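Local coordinates for protein serine proteinase inhibitor 1 (Myxoma virus, PDB 6BJ5) that belongs to the serpin family, inhibits serine endopeptidases and is important for the virulence of the virus, at residues Phe234-Arg237 and Asn238-Lys241. Sequence-based numbering, arbitrary orientation.
Sequences FWIR and NMRK
Arg-240 NH1 donates a hydrogen bond to Arg-237 O at 3.0 Å, meeting a lone pair in the carbonyl plane with an N-H...O angle of 147°. Bends at chi2 and at chi3 (54°) bring its end back toward the helix it has just left, although its CB starts off in the other direction. The oxygen lies slightly out of the guanidinium plane. Two main-chain bonds finish helix 229-238: Asn-238 N to Phe-234 O, 2.9 Å, and Met-239 N to Trp-235 O, 3.0 Å; Asn-238 N also reaches Trp-235 O, but weakly. Met-239 is the first residue to abandon helical angles. One turn apart, the Asn-238 amide lies at the edge of the Phe-234 ring, the two planes being 84° apart, with CG 3.6 Å from Phe-234 CD2. Around the helix, Met-239 bends at chi3 and brings CE to 3.8 Å from Ile-236 CA and 4.3 Å from Ile-236 CG1. Trp-235 and Met-239 are buried, both against Val-200 of strand 198-204, while Trp-235 NE1 bonds to Tyr-198 OH. Arg-240 is hydrogen-bonded through its backbone to Thr-188 of strand 188-191. The chemistry implies a helix C-terminus where an arginine donor would probably ease the partial negative charge, though solvent around this exposed side chain should weaken the effect, while Trp-235 and Met-239 pack the helix end against the sheet, reaching Val-215 and Leu-213 of strand 210-217 respectively.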
# COMPACT_ATOMS: atom_id res chain seq x y z
N PHE A 234 -3.04 18.92 -5.47
CA PHE A 234 -2.35 20.20 -5.40
C PHE A 234 -0.92 20.07 -5.90
O PHE A 234 -0.49 20.82 -6.79
CB PHE A 234 -2.37 20.69 -3.96
CG PHE A 234 -1.61 21.97 -3.71
CD1 PHE A 234 -1.23 22.30 -2.42
CD2 PHE A 234 -1.28 22.84 -4.73
CE1 PHE A 234 -0.54 23.46 -2.15
CE2 PHE A 234 -0.58 23.99 -4.47
CZ PHE A 234 -0.21 24.31 -3.18
N TRP A 235 -0.18 19.10 -5.35
CA TRP A 235 1.16 18.80 -5.85
C TRP A 235 1.15 18.63 -7.36
O TRP A 235 1.97 19.22 -8.06
CB TRP A 235 1.71 17.54 -5.19
CG TRP A 235 2.05 17.69 -3.75
CD1 TRP A 235 2.24 18.86 -3.07
CD2 TRP A 235 2.21 16.63 -2.80
NE1 TRP A 235 2.53 18.59 -1.76
CE2 TRP A 235 2.51 17.24 -1.56
CE3 TRP A 235 2.14 15.24 -2.87
CZ2 TRP A 235 2.75 16.49 -0.39
CZ3 TRP A 235 2.37 14.48 -1.70
CH2 TRP A 235 2.66 15.12 -0.48
N ILE A 236 0.21 17.83 -7.88
CA ILE A 236 0.28 17.54 -9.31
C ILE A 236 0.00 18.79 -10.14
O ILE A 236 0.58 18.97 -11.22
CB ILE A 236 -0.67 16.39 -9.67
CG1 ILE A 236 -0.14 15.09 -9.06
CG2 ILE A 236 -0.81 16.28 -11.21
CD1 ILE A 236 -1.08 13.92 -9.15
N ARG A 237 -0.86 19.69 -9.64
CA ARG A 237 -1.17 20.88 -10.42
C ARG A 237 -0.02 21.87 -10.38
O ARG A 237 0.28 22.52 -11.39
CB ARG A 237 -2.46 21.56 -9.92
CG ARG A 237 -3.74 20.73 -10.05
CD ARG A 237 -5.01 21.49 -9.62
NE ARG A 237 -4.84 22.24 -8.38
CZ ARG A 237 -5.41 21.92 -7.22
NH1 ARG A 237 -6.18 20.85 -7.13
NH2 ARG A 237 -5.19 22.67 -6.15
N ASN A 238 0.64 22.01 -9.23
CA ASN A 238 1.63 23.05 -9.04
C ASN A 238 3.07 22.62 -9.30
O ASN A 238 3.97 23.46 -9.18
CB ASN A 238 1.52 23.64 -7.63
CG ASN A 238 0.31 24.52 -7.48
OD1 ASN A 238 -0.75 24.27 -8.06
ND2 ASN A 238 0.48 25.62 -6.75
N MET A 239 3.34 21.36 -9.63
CA MET A 239 4.68 21.00 -10.07
C MET A 239 4.86 21.47 -11.50
O MET A 239 3.94 21.38 -12.31
CB MET A 239 4.93 19.49 -9.98
CG MET A 239 4.93 18.92 -8.58
SD MET A 239 5.29 17.16 -8.63
CE MET A 239 3.92 16.50 -9.59
N ARG A 240 6.04 22.00 -11.79
CA ARG A 240 6.36 22.56 -13.10
C ARG A 240 7.59 21.87 -13.65
O ARG A 240 8.53 21.58 -12.89
CB ARG A 240 6.60 24.08 -13.00
CG ARG A 240 5.66 24.80 -12.05
CD ARG A 240 4.74 25.77 -12.78
NE ARG A 240 3.99 25.15 -13.88
CZ ARG A 240 2.82 24.52 -13.73
NH1 ARG A 240 2.27 24.42 -12.53
NH2 ARG A 240 2.22 24.00 -14.79
N LYS A 241 7.60 21.60 -14.95
CA LYS A 241 8.75 20.97 -15.56
C LYS A 241 10.00 21.84 -15.38
O LYS A 241 9.92 23.05 -15.10
CB LYS A 241 8.46 20.66 -17.03
CG LYS A 241 9.51 19.77 -17.66
CD LYS A 241 9.27 19.44 -19.12
CE LYS A 241 8.53 18.12 -19.31
NZ LYS A 241 8.49 17.74 -20.76